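Local coordinates for protein Lic12234 (Leptospira interrogans, PDB 4TZH) that is of unknown function but folds as a leucine-rich repeat protein and may act as a virulence factor of this pathogen, at residues A[159-164]-A[178-183]. Numbering follows the deposited sequence.
Sequences RILNLW and KLFRNQ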
ATOM      1  N   ARG A 159       7.600  -5.132  13.207  1.00 22.00           N
ATOM      2  CA  ARG A 159       7.148  -5.790  14.431  1.00 21.77           C
ATOM      3  C   ARG A 159       6.231  -6.959  14.155  1.00 21.72           C
ATOM      4  O   ARG A 159       6.125  -7.872  14.975  1.00 21.79           O
ATOM      5  CB  ARG A 159       6.520  -4.769  15.394  1.00 27.46           C
ATOM      6  CG  ARG A 159       7.526  -3.699  15.898  1.00 35.73           C
ATOM      7  CD  ARG A 159       8.754  -4.305  16.594  1.00 40.89           C
ATOM      8  NE  ARG A 159       9.834  -3.342  16.850  1.00 46.58           N
ATOM      9  CZ  ARG A 159      11.048  -3.382  16.303  1.00 53.69           C
ATOM     10  NH1 ARG A 159      11.363  -4.332  15.432  1.00 33.12           N
ATOM     11  NH2 ARG A 159      11.952  -2.464  16.610  1.00 45.98           N
ATOM     12  N   ILE A 160       5.541  -6.934  13.007  1.00 18.14           N
ATOM     13  CA  ILE A 160       4.657  -8.019  12.591  1.00 18.02           C
ATOM     14  C   ILE A 160       4.895  -8.327  11.143  1.00 18.03           C
ATOM     15  O   ILE A 160       4.788  -7.423  10.291  1.00 17.07           O
ATOM     16  CB  ILE A 160       3.153  -7.709  12.796  1.00 20.85           C
ATOM     17  CG1 ILE A 160       2.835  -7.398  14.279  1.00 22.74           C
ATOM     18  CG2 ILE A 160       2.306  -8.887  12.300  1.00 23.13           C
ATOM     19  CD1 ILE A 160       1.333  -7.153  14.519  1.00 31.79           C
ATOM     20  N   LEU A 161       5.181  -9.610  10.853  1.00 17.46           N
ATOM     21  CA  LEU A 161       5.269 -10.079   9.477  1.00 17.30           C
ATOM     22  C   LEU A 161       4.214 -11.185   9.337  1.00 17.38           C
ATOM     23  O   LEU A 161       4.374 -12.236   9.980  1.00 18.93           O
ATOM     24  CB  LEU A 161       6.670 -10.621   9.144  1.00 19.13           C
ATOM     25  CG  LEU A 161       6.834 -11.244   7.770  1.00 20.32           C
ATOM     26  CD1 LEU A 161       6.569 -10.223   6.655  1.00 20.77           C
ATOM     27  CD2 LEU A 161       8.253 -11.824   7.604  1.00 22.70           C
ATOM     28  N   ASN A 162       3.138 -10.961   8.567  1.00 15.34           N
ATOM     29  CA  ASN A 162       2.073 -11.960   8.485  1.00 15.03           C
ATOM     30  C   ASN A 162       2.118 -12.670   7.147  1.00 17.55           C
ATOM     31  O   ASN A 162       1.888 -12.048   6.104  1.00 17.19           O
ATOM     32  CB  ASN A 162       0.736 -11.274   8.730  1.00 15.03           C
ATOM     33  CG  ASN A 162      -0.332 -12.304   8.968  1.00 21.52           C
ATOM     34  OD1 ASN A 162      -0.383 -13.319   8.287  1.00 19.35           O
ATOM     35  ND2 ASN A 162      -1.120 -12.102  10.050  1.00 23.30           N
ATOM     36  N   LEU A 163       2.427 -13.957   7.196  1.00 15.85           N
ATOM     37  CA  LEU A 163       2.554 -14.804   6.002  1.00 16.14           C
ATOM     38  C   LEU A 163       1.502 -15.901   6.004  1.00 18.39           C
ATOM     39  O   LEU A 163       1.651 -16.877   5.273  1.00 18.88           O
ATOM     40  CB  LEU A 163       3.970 -15.452   5.913  1.00 18.43           C
ATOM     41  CG  LEU A 163       5.120 -14.426   5.932  1.00 23.45           C
ATOM     42  CD1 LEU A 163       6.473 -15.136   5.975  1.00 25.01           C
ATOM     43  CD2 LEU A 163       5.067 -13.527   4.715  1.00 25.05           C
ATOM     44  N   TRP A 164       0.424 -15.757   6.806  1.00 16.68           N
ATOM     45  CA  TRP A 164      -0.592 -16.811   6.839  1.00 17.08           C
ATOM     46  C   TRP A 164      -1.118 -17.159   5.454  1.00 18.53           C
ATOM     47  O   TRP A 164      -1.212 -16.302   4.577  1.00 17.95           O
ATOM     48  CB  TRP A 164      -1.795 -16.375   7.669  1.00 17.29           C
ATOM     49  CG  TRP A 164      -1.565 -16.358   9.168  1.00 17.93           C
ATOM     50  CD1 TRP A 164      -0.699 -17.129   9.890  1.00 20.61           C
ATOM     51  CD2 TRP A 164      -2.295 -15.579  10.116  1.00 17.79           C
ATOM     52  NE1 TRP A 164      -0.833 -16.852  11.246  1.00 19.78           N
ATOM     53  CE2 TRP A 164      -1.788 -15.889  11.404  1.00 19.46           C
ATOM     54  CE3 TRP A 164      -3.293 -14.613  10.004  1.00 17.86           C
ATOM     55  CZ2 TRP A 164      -2.285 -15.288  12.567  1.00 19.51           C
ATOM     56  CZ3 TRP A 164      -3.789 -14.017  11.156  1.00 19.15           C
ATOM     57  CH2 TRP A 164      -3.268 -14.336  12.414  1.00 19.81           C
ATOM     58  N   LYS A 178      15.642 -16.386  10.794  1.00 35.25           N
ATOM     59  CA  LYS A 178      17.053 -15.997  10.808  1.00 35.74           C
ATOM     60  C   LYS A 178      17.285 -14.603  10.216  1.00 38.92           C
ATOM     61  O   LYS A 178      18.200 -13.911  10.664  1.00 38.96           O
ATOM     62  CB  LYS A 178      17.915 -17.033  10.077  1.00 39.78           C
ATOM     63  CG  LYS A 178      18.569 -18.048  11.002  1.00 63.12           C
ATOM     64  CD  LYS A 178      19.417 -19.069  10.238  1.00 74.87           C
ATOM     65  CE  LYS A 178      20.896 -18.973  10.569  1.00 86.39           C
ATOM     66  NZ  LYS A 178      21.729 -19.810   9.665  1.00 95.47           N
ATOM     67  N   LEU A 179      16.431 -14.155   9.256  1.00 35.17           N
ATOM     68  CA  LEU A 179      16.587 -12.816   8.677  1.00 34.84           C
ATOM     69  C   LEU A 179      16.453 -11.716   9.733  1.00 39.42           C
ATOM     70  O   LEU A 179      17.038 -10.638   9.575  1.00 40.77           O
ATOM     71  CB  LEU A 179      15.566 -12.550   7.551  1.00 34.31           C
ATOM     72  CG  LEU A 179      15.560 -13.477   6.335  1.00 39.11           C
ATOM     73  CD1 LEU A 179      14.417 -13.113   5.415  1.00 38.09           C
ATOM     74  CD2 LEU A 179      16.911 -13.419   5.576  1.00 41.76           C
ATOM     75  N   PHE A 180      15.682 -11.993  10.802  1.00 35.50           N
ATOM     76  CA  PHE A 180      15.385 -11.047  11.892  1.00 35.07           C
ATOM     77  C   PHE A 180      15.895 -11.556  13.239  1.00 44.70           C
ATOM     78  O   PHE A 180      15.279 -11.267  14.275  1.00 44.77           O
ATOM     79  CB  PHE A 180      13.875 -10.874  12.006  1.00 33.79           C
ATOM     80  CG  PHE A 180      13.189 -10.462  10.732  1.00 30.55           C
ATOM     81  CD1 PHE A 180      13.107  -9.124  10.373  1.00 30.86           C
ATOM     82  CD2 PHE A 180      12.602 -11.408   9.908  1.00 30.37           C
ATOM     83  CE1 PHE A 180      12.426  -8.741   9.214  1.00 30.69           C
ATOM     84  CE2 PHE A 180      11.956 -11.030   8.737  1.00 31.74           C
ATOM     85  CZ  PHE A 180      11.863  -9.696   8.403  1.00 28.60           C
ATOM     86  N   ARG A 181      16.994 -12.323  13.216  1.00 45.29           N
ATOM     87  CA  ARG A 181      17.606 -12.994  14.363  1.00 47.70           C
ATOM     88  C   ARG A 181      17.453 -12.264  15.705  1.00 53.95           C
ATOM     89  O   ARG A 181      16.794 -12.803  16.592  1.00 55.79           O
ATOM     90  CB  ARG A 181      19.087 -13.325  14.089  1.00 51.18           C
ATOM     91  CG  ARG A 181      19.637 -14.434  14.984  1.00 66.68           C
ATOM     92  CD  ARG A 181      21.080 -14.756  14.664  1.00 85.59           C
ATOM     93  NE  ARG A 181      21.649 -15.701  15.625  1.00 98.51           N
ATOM     94  CZ  ARG A 181      22.847 -16.266  15.504  1.00115.02           C
ATOM     95  NH1 ARG A 181      23.617 -15.990  14.458  1.00101.88           N
ATOM     96  NH2 ARG A 181      23.282 -17.113  16.426  1.00104.88           N
ATOM     97  N   ASN A 182      18.041 -11.070  15.864  1.00 50.36           N
ATOM     98  CA  ASN A 182      18.013 -10.363  17.151  1.00 50.25           C
ATOM     99  C   ASN A 182      16.740  -9.571  17.427  1.00 49.22           C
ATOM    100  O   ASN A 182      16.287  -9.506  18.572  1.00 49.69           O
ATOM    101  CB  ASN A 182      19.238  -9.450  17.301  1.00 54.72           C
ATOM    102  CG  ASN A 182      20.569 -10.145  17.110  1.00 91.44           C
ATOM    103  OD1 ASN A 182      20.880 -11.158  17.753  1.00 88.45           O
ATOM    104  ND2 ASN A 182      21.391  -9.602  16.225  1.00 86.00           N
ATOM    105  N   GLN A 183      16.194  -8.955  16.371  1.00 40.69           N
ATOM    106  CA  GLN A 183      15.045  -8.064  16.333  1.00 37.20           C
ATOM    107  C   GLN A 183      13.764  -8.524  17.039  1.00 35.42           C
ATOM    108  O   GLN A 183      13.407  -9.706  16.979  1.00 33.55           O
ATOM    109  CB  GLN A 183      14.738  -7.807  14.869  1.00 36.95           C
ATOM    110  CG  GLN A 183      13.780  -6.662  14.599  1.00 36.32           C
ATOM    111  CD  GLN A 183      13.724  -6.432  13.123  1.00 41.29           C
ATOM    112  OE1 GLN A 183      14.746  -6.464  12.427  1.00 33.01           O
ATOM    113  NE2 GLN A 183      12.529  -6.211  12.625  1.00 29.06           N
TER
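Leu161 meets Phe180 in a small apolar contact inside the last beta-alpha-beta unit of this leucine-rich repeat solenoid, where strand 160-162 faces the turn that leaves helix 173-179 for strand 186-188. Leu161 points inward from the parallel sheet, and its CD2 methyl lies 4.0 Å from Phe180 CE2, the two side chains crossing at about a right angle. Leucine suits this inward place because its branched tip fills the core, where it also packs against Leu138; the broad ring of Phe180 fits beside it and reaches on to Ile187 of the final strand.

Just before the strand, Arg159 starts away from the turn, but its long chain bends at chi2 (-57°), bringing NH1 to 3.5 Å from Gln183 CG and within bonding reach of the Lys156 carbonyl. The guanidinium plane is turned 65° from the amide. NH1 and Gln183 NE2, 3.6 Å apart, are both donors, so they touch without bonding to each other and serve backbone carbonyls instead: NH1 that of Lys156 and, weakly, Glu184. Glutamine suits its place because its extended chain carries one NE2, with two N-H groups, to the carbonyls of both Leu155 and Leu158. The apolar pair thus adds modest packing, while Gln183 and, weakly, Arg159 link the turn after the helix to the chain entering the strand.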